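Local coordinates for profilin-2 (Mus musculus, PDB 2V8F), which binds actin and proline-rich ligands such as the FH1 domain of the formin mDia1, and so probably links actin supply to filament assembly, at residues Q41-T44 with P45-D49; K54-E57 with G58-T61. All blocks are in the same frame, centred on the assembly; numbering follows the deposited sequence.

Interaction 1. Residues Q41-T44 with P45-D49; sequences QSIT and PVEID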
loop_
_atom_site.group_PDB
_atom_site.type_symbol
_atom_site.label_atom_id
_atom_site.label_comp_id
_atom_site.label_asym_id
_atom_site.label_seq_id
_atom_site.Cartn_x
_atom_site.Cartn_y
_atom_site.Cartn_z
ATOM N N GLN A 41 -6.739 11.079 5.804
ATOM C CA GLN A 41 -7.754 10.343 6.537
ATOM C C GLN A 41 -8.661 11.269 7.309
ATOM O O GLN A 41 -9.774 10.830 7.677
ATOM C CB GLN A 41 -6.977 9.425 7.494
ATOM C CG GLN A 41 -7.937 8.492 8.166
ATOM C CD GLN A 41 -7.411 7.507 9.170
ATOM O OE1 GLN A 41 -6.423 7.735 9.865
ATOM N NE2 GLN A 41 -8.110 6.372 9.239
ATOM N N SER A 42 -8.251 12.507 7.622
ATOM C CA SER A 42 -9.106 13.447 8.327
ATOM C C SER A 42 -9.670 14.545 7.432
ATOM O O SER A 42 -10.181 15.523 7.980
ATOM C CB SER A 42 -8.350 14.105 9.492
ATOM O OG SER A 42 -8.207 13.119 10.493
ATOM N N ILE A 43 -9.687 14.351 6.123
ATOM C CA ILE A 43 -10.415 15.312 5.291
ATOM C C ILE A 43 -11.870 15.334 5.727
ATOM O O ILE A 43 -12.478 14.306 6.020
ATOM C CB ILE A 43 -10.301 14.915 3.811
ATOM C CG1 ILE A 43 -8.898 15.252 3.276
ATOM C CG2 ILE A 43 -11.420 15.481 2.905
ATOM C CD1 ILE A 43 -8.557 14.566 1.956
ATOM N N THR A 44 -12.473 16.514 5.757
ATOM C CA THR A 44 -13.839 16.753 6.178
ATOM C C THR A 44 -14.780 17.107 5.038
ATOM O O THR A 44 -14.312 17.582 3.994
ATOM C CB THR A 44 -13.926 17.902 7.213
ATOM O OG1 THR A 44 -13.606 19.099 6.480
ATOM C CG2 THR A 44 -12.937 17.666 8.326
ATOM N N PRO A 45 -16.079 16.923 5.236
ATOM C CA PRO A 45 -17.020 17.383 4.202
ATOM C C PRO A 45 -16.871 18.845 3.798
ATOM O O PRO A 45 -16.964 19.107 2.600
ATOM C CB PRO A 45 -18.374 17.080 4.858
ATOM C CG PRO A 45 -18.061 15.870 5.712
ATOM C CD PRO A 45 -16.734 16.219 6.354
ATOM N N VAL A 46 -16.635 19.758 4.737
ATOM C CA VAL A 46 -16.461 21.144 4.320
ATOM C C VAL A 46 -15.170 21.321 3.523
ATOM O O VAL A 46 -15.158 22.128 2.576
ATOM C CB VAL A 46 -16.494 22.021 5.584
ATOM C CG1 VAL A 46 -16.218 23.480 5.231
ATOM C CG2 VAL A 46 -17.827 21.905 6.296
ATOM N N GLU A 47 -14.117 20.568 3.830
ATOM C CA GLU A 47 -12.955 20.637 2.973
ATOM C C GLU A 47 -13.184 20.092 1.583
ATOM O O GLU A 47 -12.681 20.642 0.608
ATOM C CB GLU A 47 -11.766 19.898 3.611
ATOM C CG GLU A 47 -11.233 20.587 4.829
ATOM C CD GLU A 47 -10.193 19.806 5.593
ATOM O OE1 GLU A 47 -10.185 18.558 5.426
ATOM O OE2 GLU A 47 -9.388 20.385 6.377
ATOM N N ILE A 48 -13.962 19.024 1.465
ATOM C CA ILE A 48 -14.370 18.523 0.160
ATOM C C ILE A 48 -15.166 19.563 -0.633
ATOM O O ILE A 48 -14.914 19.786 -1.831
ATOM C CB ILE A 48 -15.167 17.210 0.315
ATOM C CG1 ILE A 48 -14.308 16.097 0.954
ATOM C CG2 ILE A 48 -15.721 16.738 -1.005
ATOM C CD1 ILE A 48 -15.126 14.984 1.563
ATOM N N ASP A 49 -16.137 20.222 0.012
ATOM C CA ASP A 49 -16.931 21.256 -0.635
ATOM C C ASP A 49 -15.996 22.331 -1.198
ATOM O O ASP A 49 -16.265 22.867 -2.277
ATOM C CB ASP A 49 -17.864 21.900 0.355
ATOM C CG ASP A 49 -19.100 21.155 0.726
ATOM O OD1 ASP A 49 -19.485 20.306 -0.096
ATOM O OD2 ASP A 49 -19.675 21.449 1.825
#

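Interaction 2. Residues K54-E57 with G58-T61; sequences KDRE and GFFT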
loop_
_atom_site.group_PDB
_atom_site.type_symbol
_atom_site.label_atom_id
_atom_site.label_comp_id
_atom_site.label_asym_id
_atom_site.label_seq_id
_atom_site.Cartn_x
_atom_site.Cartn_y
_atom_site.Cartn_z
ATOM N N LYS A 54 -18.429 25.668 -6.416
ATOM C CA LYS A 54 -18.592 26.582 -7.546
ATOM C C LYS A 54 -17.570 27.696 -7.547
ATOM O O LYS A 54 -17.205 28.215 -8.599
ATOM C CB LYS A 54 -19.994 27.206 -7.452
ATOM C CG LYS A 54 -20.426 28.071 -8.622
ATOM C CD LYS A 54 -21.835 28.628 -8.444
ATOM C CE LYS A 54 -22.026 29.852 -9.319
ATOM N NZ LYS A 54 -23.398 30.436 -9.324
ATOM N N ASP A 55 -17.141 28.073 -6.365
ATOM C CA ASP A 55 -16.140 29.135 -6.310
ATOM C C ASP A 55 -14.764 28.582 -6.600
ATOM O O ASP A 55 -14.178 27.808 -5.836
ATOM C CB ASP A 55 -16.271 29.751 -4.914
ATOM C CG ASP A 55 -15.233 30.786 -4.607
ATOM O OD1 ASP A 55 -14.416 31.148 -5.486
ATOM O OD2 ASP A 55 -15.242 31.232 -3.448
ATOM N N ARG A 56 -14.193 28.962 -7.748
ATOM C CA ARG A 56 -12.908 28.474 -8.210
ATOM C C ARG A 56 -11.852 29.566 -8.003
ATOM O O ARG A 56 -10.793 29.471 -8.609
ATOM C CB ARG A 56 -12.940 28.016 -9.664
ATOM C CG ARG A 56 -14.029 27.057 -10.113
ATOM C CD ARG A 56 -14.202 25.838 -9.247
ATOM N NE ARG A 56 -13.008 24.994 -9.199
ATOM C CZ ARG A 56 -12.904 24.038 -8.276
ATOM N NH1 ARG A 56 -13.856 23.795 -7.383
ATOM N NH2 ARG A 56 -11.809 23.298 -8.261
ATOM N N GLU A 57 -12.173 30.560 -7.174
ATOM C CA GLU A 57 -11.274 31.693 -6.965
ATOM C C GLU A 57 -10.802 31.839 -5.531
ATOM O O GLU A 57 -9.649 32.162 -5.238
ATOM C CB GLU A 57 -11.984 32.978 -7.443
ATOM C CG GLU A 57 -12.173 33.021 -8.939
ATOM C CD GLU A 57 -10.882 33.037 -9.723
ATOM O OE1 GLU A 57 -9.898 33.616 -9.231
ATOM O OE2 GLU A 57 -10.882 32.460 -10.849
ATOM N N GLY A 58 -11.703 31.648 -4.571
ATOM C CA GLY A 58 -11.396 31.910 -3.187
ATOM C C GLY A 58 -10.182 31.175 -2.663
ATOM O O GLY A 58 -9.410 31.755 -1.888
ATOM N N PHE A 59 -10.051 29.912 -3.064
ATOM C CA PHE A 59 -8.932 29.146 -2.519
ATOM C C PHE A 59 -7.600 29.696 -3.004
ATOM O O PHE A 59 -6.594 29.348 -2.379
ATOM C CB PHE A 59 -9.136 27.646 -2.729
ATOM C CG PHE A 59 -9.545 27.174 -4.104
ATOM C CD1 PHE A 59 -8.975 27.601 -5.293
ATOM C CD2 PHE A 59 -10.554 26.218 -4.214
ATOM C CE1 PHE A 59 -9.381 27.104 -6.518
ATOM C CE2 PHE A 59 -10.957 25.740 -5.421
ATOM C CZ PHE A 59 -10.389 26.169 -6.611
ATOM N N PHE A 60 -7.550 30.550 -4.019
ATOM C CA PHE A 60 -6.267 31.093 -4.445
ATOM C C PHE A 60 -5.854 32.180 -3.467
ATOM O O PHE A 60 -4.683 32.433 -3.212
ATOM C CB PHE A 60 -6.357 31.643 -5.870
ATOM C CG PHE A 60 -6.218 30.555 -6.924
ATOM C CD1 PHE A 60 -5.005 29.921 -7.130
ATOM C CD2 PHE A 60 -7.331 30.141 -7.652
ATOM C CE1 PHE A 60 -4.867 28.934 -8.088
ATOM C CE2 PHE A 60 -7.208 29.194 -8.657
ATOM C CZ PHE A 60 -5.984 28.558 -8.830
ATOM N N THR A 61 -6.887 32.818 -2.909
ATOM C CA THR A 61 -6.691 33.906 -1.984
ATOM C C THR A 61 -6.551 33.461 -0.539
ATOM O O THR A 61 -5.842 33.959 0.353
ATOM C CB THR A 61 -7.937 34.850 -2.147
ATOM O OG1 THR A 61 -8.089 35.151 -3.530
ATOM C CG2 THR A 61 -7.619 36.019 -1.327
HETATM O O HOH W 1 -12.741 28.800 -3.550
#

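Interaction 1. Residues Q41-T44 with P45-D49
Thr44 and Glu47 face each other across the first turn of helix 45-52, and each side chain takes up a backbone N-H of the other residue. Along Glu47, CB lies 3.5 Å from both Thr44 O and Thr44 OG1, so the root of the side chain already rests on the threonine. CG passes 3.3 Å from Thr44 OG1. From there the chain runs on extended (chi2 172°) and carries the carboxylate back past the start of the helix. CD stays near Thr44 OG1, and OE1 accepts from Thr44 N at 3.1 Å. That donor sits above the carboxylate plane, 39° out of it. OE1 also lies against Ile43 CA and takes a further hydrogen bond from Gly67 N; OE2 turns away from this turn and is bound by Thr65 OG1 and Ala68 N. With four donors, the buried carboxylate is fixed in its rotation and well satisfied, and this would probably favour its ionised form.

The return bond runs from Glu47 N to Thr44 OG1 (3.1 Å). A chi1 of 69° sets OG1 between the threonine's own N and carbonyl carbon, from where it reaches Glu47 N at the N-terminal end of the helix. Ile48 N closes the first helical turn on Thr44 O at 2.9 Å.

On the buried side, Ile43 CG2 meets Ile48 CG1 at 3.5 Å, the two side chains crossing at about a right angle. Val31 backs Ile43, while Tyr25 and Lys29 adjoin Ile48. Pro45, at the first helical position, has no N-H for a cap to satisfy. The reciprocal pair of bonds is a capping box with Thr44 as N-cap, here joined through Glu47 to strand 64-66 and the turn that leads to strand 69-77 of the profilin fold.

Interaction 2. Residues K54-E57 with G58-T61
The Arg56 guanidinium presents one face to the rim of the Phe59 ring: Phe59 CZ stands 3.5 Å above its plane, and the two planes are 82° apart. Arg56 CZ thus lies at the edge of the phenyl ring, in its plane, a T-shaped approach in which the ring supplies the edge. Arg56 bends at chi2 and chi3, folding the chain back so that a face of the guanidinium meets the ring's edge, with Arg56 NH2 3.6 Å from Phe59 CZ. Phe60 CE2 lies at the edge of the same ring, and Phe59 packs on Val73 and Met86 of strands 69-77 and 85-90. The guanidinium is held in turn by a salt bridge from NE to Asp76 and by bonds from NH1 to Gly53 O and Ile51 O. Phe60 turns its edge to Arg56 O, which lies in the ring plane 3.6 Å from CE2.

Before these aromatics in the chain, Asp55 forms an Asx turn leading into helix 58-62: its OD1 accepts from Glu57 N, on the anti side, and from Gly58 N, on the syn side. Both bonds measure 2.9 Å, and both donors come from the same face of the carboxylate. CG is anti to the Asp55 N (chi1 175°), which sends the carboxylate forward to these amides. A water spans the same turn, donating to Asp55 O and accepting from Phe59 N. Glu57 O accepts from Phe60 N at 2.9 Å.

Interactions 1 and 2 follow one another in the chain, each leading a loop into a short helix, 45-52 and then 58-62. Their centres lie 16 Å apart, and their nearest atoms, about 5 Å apart, do not touch. Interaction 1 is partly buried, with a glutamate and two isoleucines inside; interaction 2 is a surface contact in which Phe59 alone is buried. Both use a carboxylate to hold backbone amides. In 41-49 it reaches back from the helix and is shared with residues 65-68, whereas in 54-61 it reaches forward from the loop, and a water separately bridges the backbone. Arginine-aromatic contact belongs to interaction 2, beside strands 69-77 and 85-90.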